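Local coordinates for protein Abbfa_003403 (Acinetobacter baumannii, PDB 4ZXH) that probably assembles a peptide product as a four-domain nonribosomal peptide synthetase, with condensation, adenylation, peptidyl carrier and thioesterase domains in one chain, at residues W87-R100 / P124-Q136. Sequence-based numbering, arbitrary orientation.
With PX4 (1,2-dimyristoyl-sn-glycero-3-phosphocholine), chain C.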
loop_
_atom_site.group_PDB
_atom_site.type_symbol
_atom_site.label_atom_id
_atom_site.label_comp_id
_atom_site.label_asym_id
_atom_site.label_seq_id
_atom_site.Cartn_x
_atom_site.Cartn_y
_atom_site.Cartn_z
ATOM N N TRP A 87 13.986 -14.310 -35.707
ATOM C CA TRP A 87 13.529 -15.524 -36.374
ATOM C C TRP A 87 13.579 -15.360 -37.887
ATOM O O TRP A 87 13.322 -14.277 -38.392
ATOM C CB TRP A 87 12.105 -15.860 -35.938
ATOM C CG TRP A 87 11.997 -16.177 -34.497
ATOM C CD1 TRP A 87 11.792 -15.299 -33.476
ATOM C CD2 TRP A 87 12.097 -17.472 -33.900
ATOM N NE1 TRP A 87 11.754 -15.971 -32.274
ATOM C CE2 TRP A 87 11.943 -17.306 -32.511
ATOM C CE3 TRP A 87 12.298 -18.759 -34.406
ATOM C CZ2 TRP A 87 11.980 -18.375 -31.624
ATOM C CZ3 TRP A 87 12.343 -19.818 -33.521
ATOM C CH2 TRP A 87 12.183 -19.621 -32.145
ATOM N N ASP A 88 13.896 -16.422 -38.617
ATOM C CA ASP A 88 13.937 -16.329 -40.076
ATOM C C ASP A 88 12.552 -16.014 -40.638
ATOM O O ASP A 88 12.422 -15.425 -41.714
ATOM C CB ASP A 88 14.475 -17.623 -40.699
ATOM C CG ASP A 88 13.563 -18.817 -40.467
ATOM O OD1 ASP A 88 12.740 -18.788 -39.519
ATOM O OD2 ASP A 88 13.680 -19.802 -41.230
ATOM N N ARG A 89 11.517 -16.411 -39.902
ATOM C CA ARG A 89 10.144 -16.151 -40.319
ATOM C C ARG A 89 9.167 -16.296 -39.162
ATOM O O ARG A 89 9.392 -17.060 -38.236
ATOM C CB ARG A 89 9.748 -17.083 -41.456
ATOM C CG ARG A 89 9.585 -18.506 -41.018
ATOM C CD ARG A 89 9.232 -19.388 -42.188
ATOM N NE ARG A 89 10.272 -19.444 -43.222
ATOM C CZ ARG A 89 11.244 -20.359 -43.273
ATOM N NH1 ARG A 89 11.337 -21.292 -42.323
ATOM N NH2 ARG A 89 12.139 -20.335 -44.265
ATOM N N VAL A 90 8.080 -15.540 -39.226
ATOM C CA VAL A 90 7.052 -15.550 -38.198
ATOM C C VAL A 90 5.680 -15.704 -38.857
ATOM O O VAL A 90 5.418 -15.096 -39.898
ATOM C CB VAL A 90 7.080 -14.257 -37.372
ATOM C CG1 VAL A 90 5.992 -14.281 -36.330
ATOM C CG2 VAL A 90 8.411 -14.101 -36.699
ATOM N N TYR A 91 4.795 -16.512 -38.291
ATOM C CA TYR A 91 3.457 -16.546 -38.854
ATOM C C TYR A 91 2.737 -15.315 -38.314
ATOM O O TYR A 91 2.675 -15.109 -37.110
ATOM C CB TYR A 91 2.718 -17.851 -38.521
ATOM C CG TYR A 91 1.417 -18.029 -39.305
ATOM C CD1 TYR A 91 1.435 -18.294 -40.674
ATOM C CD2 TYR A 91 0.173 -17.941 -38.674
ATOM C CE1 TYR A 91 0.254 -18.450 -41.393
ATOM C CE2 TYR A 91 -1.009 -18.105 -39.386
ATOM C CZ TYR A 91 -0.962 -18.357 -40.745
ATOM O OH TYR A 91 -2.127 -18.517 -41.462
ATOM N N PRO A 92 2.232 -14.462 -39.215
ATOM C CA PRO A 92 1.606 -13.215 -38.767
ATOM C C PRO A 92 0.370 -13.513 -37.968
ATOM O O PRO A 92 -0.334 -14.484 -38.265
ATOM C CB PRO A 92 1.240 -12.498 -40.073
ATOM C CG PRO A 92 2.058 -13.181 -41.139
ATOM C CD PRO A 92 2.200 -14.604 -40.679
ATOM N N ASN A 93 0.117 -12.691 -36.961
ATOM C CA ASN A 93 -1.086 -12.806 -36.166
ATOM C C ASN A 93 -2.095 -11.745 -36.612
ATOM O O ASN A 93 -2.144 -10.610 -36.098
ATOM C CB ASN A 93 -0.752 -12.683 -34.682
ATOM C CG ASN A 93 -1.939 -12.931 -33.807
ATOM O OD1 ASN A 93 -3.035 -13.189 -34.304
ATOM N ND2 ASN A 93 -1.742 -12.868 -32.497
ATOM N N ILE A 94 -2.895 -12.139 -37.588
ATOM C CA ILE A 94 -3.880 -11.283 -38.222
ATOM C C ILE A 94 -5.292 -11.818 -37.973
ATOM O O ILE A 94 -5.670 -12.872 -38.492
ATOM C CB ILE A 94 -3.590 -11.182 -39.738
ATOM C CG1 ILE A 94 -2.241 -10.502 -39.946
ATOM C CG2 ILE A 94 -4.670 -10.405 -40.467
ATOM C CD1 ILE A 94 -2.002 -10.109 -41.360
ATOM N N ILE A 95 -6.049 -11.086 -37.157
ATOM C CA ILE A 95 -7.420 -11.443 -36.777
ATOM C C ILE A 95 -8.417 -10.720 -37.676
ATOM O O ILE A 95 -8.230 -9.535 -37.968
ATOM C CB ILE A 95 -7.731 -11.064 -35.322
ATOM C CG1 ILE A 95 -6.568 -11.416 -34.408
ATOM C CG2 ILE A 95 -8.980 -11.786 -34.841
ATOM C CD1 ILE A 95 -6.265 -12.863 -34.412
ATOM N N PHE A 96 -9.472 -11.415 -38.103
ATOM C CA PHE A 96 -10.438 -10.834 -39.029
ATOM C C PHE A 96 -11.872 -11.125 -38.615
ATOM O O PHE A 96 -12.287 -12.272 -38.606
ATOM C CB PHE A 96 -10.179 -11.359 -40.439
ATOM C CG PHE A 96 -11.087 -10.774 -41.481
ATOM C CD1 PHE A 96 -11.024 -9.420 -41.791
ATOM C CD2 PHE A 96 -11.993 -11.587 -42.169
ATOM C CE1 PHE A 96 -11.857 -8.871 -42.750
ATOM C CE2 PHE A 96 -12.832 -11.056 -43.136
ATOM C CZ PHE A 96 -12.765 -9.690 -43.427
ATOM N N SER A 97 -12.635 -10.084 -38.296
ATOM C CA SER A 97 -13.974 -10.245 -37.712
ATOM C C SER A 97 -15.030 -9.588 -38.587
ATOM O O SER A 97 -14.716 -8.670 -39.335
ATOM C CB SER A 97 -14.015 -9.614 -36.334
ATOM O OG SER A 97 -12.730 -9.660 -35.745
ATOM N N ASP A 98 -16.277 -10.042 -38.492
ATOM C CA ASP A 98 -17.393 -9.389 -39.178
ATOM C C ASP A 98 -17.993 -8.338 -38.229
ATOM O O ASP A 98 -18.423 -8.671 -37.136
ATOM C CB ASP A 98 -18.449 -10.431 -39.617
ATOM C CG ASP A 98 -19.583 -9.830 -40.471
ATOM O OD1 ASP A 98 -19.697 -8.591 -40.555
ATOM O OD2 ASP A 98 -20.375 -10.601 -41.068
ATOM N N ALA A 99 -18.013 -7.069 -38.625
ATOM C CA ALA A 99 -18.629 -6.044 -37.779
ATOM C C ALA A 99 -19.808 -5.358 -38.463
ATOM O O ALA A 99 -20.248 -4.297 -38.031
ATOM C CB ALA A 99 -17.608 -5.014 -37.360
ATOM N N ARG A 100 -20.334 -5.968 -39.514
ATOM C CA ARG A 100 -21.464 -5.382 -40.220
ATOM C C ARG A 100 -22.701 -5.189 -39.336
ATOM O O ARG A 100 -23.528 -4.324 -39.609
ATOM C CB ARG A 100 -21.810 -6.237 -41.440
ATOM C CG ARG A 100 -20.807 -6.065 -42.575
ATOM C CD ARG A 100 -21.116 -6.952 -43.749
ATOM N NE ARG A 100 -20.738 -8.342 -43.523
ATOM C CZ ARG A 100 -20.818 -9.287 -44.453
ATOM N NH1 ARG A 100 -21.267 -8.980 -45.664
ATOM N NH2 ARG A 100 -20.454 -10.534 -44.179
ATOM N N PRO A 124 6.983 -14.868 -30.510
ATOM C CA PRO A 124 6.740 -13.986 -31.659
ATOM C C PRO A 124 5.428 -14.319 -32.327
ATOM O O PRO A 124 5.014 -15.465 -32.242
ATOM C CB PRO A 124 7.906 -14.296 -32.588
ATOM C CG PRO A 124 8.198 -15.713 -32.322
ATOM C CD PRO A 124 7.903 -15.960 -30.864
ATOM N N PRO A 125 4.798 -13.350 -33.010
ATOM C CA PRO A 125 5.283 -11.975 -33.208
ATOM C C PRO A 125 4.897 -11.051 -32.061
ATOM O O PRO A 125 3.993 -11.406 -31.314
ATOM C CB PRO A 125 4.593 -11.550 -34.509
ATOM C CG PRO A 125 3.327 -12.363 -34.541
ATOM C CD PRO A 125 3.591 -13.642 -33.809
ATOM N N LEU A 126 5.563 -9.903 -31.917
ATOM C CA LEU A 126 5.185 -8.940 -30.870
ATOM C C LEU A 126 4.339 -7.809 -31.452
ATOM O O LEU A 126 4.406 -6.660 -31.010
ATOM C CB LEU A 126 6.403 -8.357 -30.171
ATOM C CG LEU A 126 7.474 -9.293 -29.616
ATOM C CD1 LEU A 126 8.207 -8.615 -28.515
ATOM C CD2 LEU A 126 6.940 -10.636 -29.172
ATOM N N TRP A 127 3.538 -8.154 -32.450
ATOM C CA TRP A 127 2.622 -7.214 -33.062
ATOM C C TRP A 127 1.449 -7.993 -33.646
ATOM O O TRP A 127 1.563 -9.198 -33.882
ATOM C CB TRP A 127 3.336 -6.388 -34.131
ATOM C CG TRP A 127 4.092 -7.219 -35.114
ATOM C CD1 TRP A 127 5.349 -7.730 -34.964
ATOM C CD2 TRP A 127 3.649 -7.616 -36.414
ATOM N NE1 TRP A 127 5.713 -8.437 -36.089
ATOM C CE2 TRP A 127 4.687 -8.375 -36.999
ATOM C CE3 TRP A 127 2.480 -7.401 -37.148
ATOM C CZ2 TRP A 127 4.584 -8.925 -38.283
ATOM C CZ3 TRP A 127 2.381 -7.946 -38.439
ATOM C CH2 TRP A 127 3.420 -8.701 -38.983
ATOM N N ARG A 128 0.318 -7.312 -33.834
ATOM C CA ARG A 128 -0.901 -7.917 -34.378
ATOM C C ARG A 128 -1.621 -6.942 -35.285
ATOM O O ARG A 128 -1.480 -5.723 -35.152
ATOM C CB ARG A 128 -1.865 -8.316 -33.283
ATOM C CG ARG A 128 -1.314 -9.225 -32.237
ATOM C CD ARG A 128 -2.462 -9.736 -31.411
ATOM N NE ARG A 128 -3.209 -8.669 -30.747
ATOM C CZ ARG A 128 -3.059 -8.367 -29.457
ATOM N NH1 ARG A 128 -2.183 -9.046 -28.724
ATOM N NH2 ARG A 128 -3.793 -7.412 -28.896
ATOM N N ILE A 129 -2.419 -7.491 -36.189
ATOM C CA ILE A 129 -3.310 -6.696 -37.008
ATOM C C ILE A 129 -4.729 -7.173 -36.786
ATOM O O ILE A 129 -5.008 -8.366 -36.945
ATOM C CB ILE A 129 -2.966 -6.808 -38.497
ATOM C CG1 ILE A 129 -1.544 -6.320 -38.740
ATOM C CG2 ILE A 129 -3.977 -6.027 -39.323
ATOM C CD1 ILE A 129 -0.980 -6.763 -40.058
ATOM N N HIS A 130 -5.622 -6.259 -36.416
ATOM C CA HIS A 130 -7.021 -6.614 -36.178
ATOM C C HIS A 130 -7.888 -6.010 -37.274
ATOM O O HIS A 130 -7.908 -4.795 -37.419
ATOM C CB HIS A 130 -7.491 -6.105 -34.814
ATOM C CG HIS A 130 -6.867 -6.794 -33.639
ATOM N ND1 HIS A 130 -7.449 -7.876 -33.013
ATOM C CD2 HIS A 130 -5.738 -6.522 -32.939
ATOM C CE1 HIS A 130 -6.693 -8.257 -31.997
ATOM N NE2 HIS A 130 -5.647 -7.455 -31.930
ATOM N N CYS A 131 -8.602 -6.835 -38.035
ATOM C CA CYS A 131 -9.439 -6.328 -39.132
ATOM C C CYS A 131 -10.929 -6.534 -38.906
ATOM O O CYS A 131 -11.348 -7.546 -38.364
ATOM C CB CYS A 131 -9.064 -6.987 -40.454
ATOM S SG CYS A 131 -7.324 -6.952 -40.786
ATOM N N TYR A 132 -11.728 -5.575 -39.357
ATOM C CA TYR A 132 -13.162 -5.633 -39.188
ATOM C C TYR A 132 -13.853 -5.184 -40.453
ATOM O O TYR A 132 -13.585 -4.096 -40.957
ATOM C CB TYR A 132 -13.595 -4.751 -38.036
ATOM C CG TYR A 132 -12.851 -5.004 -36.756
ATOM C CD1 TYR A 132 -13.358 -5.862 -35.782
ATOM C CD2 TYR A 132 -11.651 -4.366 -36.504
ATOM C CE1 TYR A 132 -12.675 -6.082 -34.602
ATOM C CE2 TYR A 132 -10.965 -4.575 -35.330
ATOM C CZ TYR A 132 -11.476 -5.425 -34.391
ATOM O OH TYR A 132 -10.766 -5.619 -33.244
ATOM N N GLU A 133 -14.751 -6.016 -40.962
ATOM C CA GLU A 133 -15.570 -5.660 -42.108
ATOM C C GLU A 133 -16.794 -4.856 -41.639
ATOM O O GLU A 133 -17.543 -5.311 -40.781
ATOM C CB GLU A 133 -15.984 -6.930 -42.866
ATOM C CG GLU A 133 -16.796 -6.696 -44.152
ATOM C CD GLU A 133 -17.068 -7.986 -44.928
ATOM O OE1 GLU A 133 -16.828 -9.086 -44.378
ATOM O OE2 GLU A 133 -17.532 -7.893 -46.089
ATOM N N CYS A 134 -16.996 -3.667 -42.206
ATOM C CA CYS A 134 -18.103 -2.786 -41.802
ATOM C C CYS A 134 -19.214 -2.653 -42.831
ATOM O O CYS A 134 -20.275 -2.092 -42.541
ATOM C CB CYS A 134 -17.572 -1.394 -41.503
ATOM S SG CYS A 134 -16.299 -1.426 -40.288
ATOM N N GLY A 135 -18.952 -3.144 -44.037
ATOM C CA GLY A 135 -19.877 -3.028 -45.153
ATOM C C GLY A 135 -19.115 -3.441 -46.390
ATOM O O GLY A 135 -17.953 -3.836 -46.274
ATOM N N GLN A 136 -19.720 -3.358 -47.572
ATOM C CA GLN A 136 -18.986 -3.843 -48.726
ATOM C C GLN A 136 -17.798 -2.929 -49.018
ATOM O O GLN A 136 -17.942 -1.715 -49.166
ATOM C CB GLN A 136 -19.861 -3.981 -49.962
ATOM C CG GLN A 136 -19.142 -4.804 -51.027
ATOM C CD GLN A 136 -19.883 -4.879 -52.348
ATOM O OE1 GLN A 136 -20.900 -4.207 -52.551
ATOM N NE2 GLN A 136 -19.365 -5.696 -53.265
HETATM O O1 PX4 C . -10.601 -11.990 -47.497
HETATM O O2 PX4 C . -12.549 -10.288 -47.816
HETATM P P1 PX4 C . -11.131 -10.713 -48.112
HETATM O O3 PX4 C . -10.917 -10.722 -49.714
HETATM C C1 PX4 C . -10.927 -11.899 -50.524
HETATM C C2 PX4 C . -10.960 -11.471 -51.995
HETATM N N1 PX4 C . -10.740 -12.592 -52.935
HETATM C C3 PX4 C . -11.402 -13.818 -52.456
HETATM C C4 PX4 C . -11.293 -12.229 -54.252
HETATM C C5 PX4 C . -9.299 -12.837 -53.093
HETATM O O4 PX4 C . -10.140 -9.494 -47.727
HETATM C C6 PX4 C . -10.565 -8.279 -47.101
HETATM C C7 PX4 C . -9.407 -7.742 -46.266
HETATM C C8 PX4 C . -8.655 -8.981 -45.786
HETATM O O5 PX4 C . -7.536 -8.613 -44.985
HETATM C C9 PX4 C . -6.304 -9.393 -44.994
HETATM O O6 PX4 C . -6.146 -10.282 -45.811
HETATM C C10 PX4 C . -5.222 -9.082 -43.993
HETATM C C11 PX4 C . -4.080 -8.313 -44.642
HETATM C C12 PX4 C . -3.879 -6.993 -43.913
HETATM C C13 PX4 C . -2.392 -6.668 -43.859
HETATM C C14 PX4 C . -2.126 -5.301 -44.469
HETATM C C15 PX4 C . -0.643 -5.186 -44.768
HETATM C C16 PX4 C . -0.060 -3.993 -44.039
HETATM C C17 PX4 C . 1.456 -4.015 -44.113
HETATM C C18 PX4 C . 2.033 -4.790 -42.930
HETATM C C19 PX4 C . 2.633 -3.867 -41.882
HETATM C C20 PX4 C . 2.706 -4.583 -40.537
HETATM C C21 PX4 C . 3.411 -3.714 -39.495
HETATM C C22 PX4 C . 2.938 -3.995 -38.078
HETATM O O7 PX4 C . -8.542 -6.905 -47.050
HETATM C C23 PX4 C . -8.202 -5.640 -46.385
HETATM O O8 PX4 C . -8.994 -5.209 -45.571
HETATM C C24 PX4 C . -6.892 -4.905 -46.687
HETATM C C25 PX4 C . -6.679 -3.576 -45.944
HETATM C C26 PX4 C . -5.270 -2.990 -46.152
HETATM C C27 PX4 C . -5.008 -1.712 -45.331
HETATM C C28 PX4 C . -3.630 -1.083 -45.563
HETATM C C29 PX4 C . -3.380 0.190 -44.735
HETATM C C30 PX4 C . -2.021 0.847 -45.021
HETATM C C31 PX4 C . -1.362 1.599 -43.840
HETATM C C32 PX4 C . -0.694 0.619 -42.862
HETATM C C33 PX4 C . 0.393 1.195 -41.943
HETATM C C34 PX4 C . 0.629 0.301 -40.722
HETATM C C35 PX4 C . 2.049 0.303 -40.147
HETATM C C36 PX4 C . 2.075 0.763 -38.697
#
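The guanidinium of R100 lies face to face with the carboxylate of E133, planes 12° apart, near the C-terminal ends of the parallel strands 94-98 and 127-135; this long salt bridge (NH2 to OE1 3.9 Å) works through charge alone, no N-H pointing at the oxygen. The strands, joined through helix 104-115, form a beta-alpha-beta unit at the edge of a mixed sheet in the condensation domain. Six backbone hydrogen bonds zip them together. One face of the sheet carries I94, I129, F96 and C131, and meets the bound phospholipid: I94 CG2 rests 3.8 Å from C10 of a lipid chain, while CD1 of I94 packs alongside CD1 of I129. F96 CG is anti to the backbone N (chi1 -178°), which brings the ring edge, through CD1, against C131 CB. On the other face the Y132 ring runs past S97 towards D114 of helix 104-115, which hydrogen-bonds its hydroxyl. Ahead of the strands, P124 sets CG over the five-membered ring of W87, a CH-pi contact 3.9 Å from the centroid. Back at the far end, R100 also grips D98 side-on in a salt bridge, NE to OD1 (3.2 Å) and NH2 to OD2 (3.1 Å), and D98 OD1 closes an Asx turn by accepting R100 N at 2.9 Å.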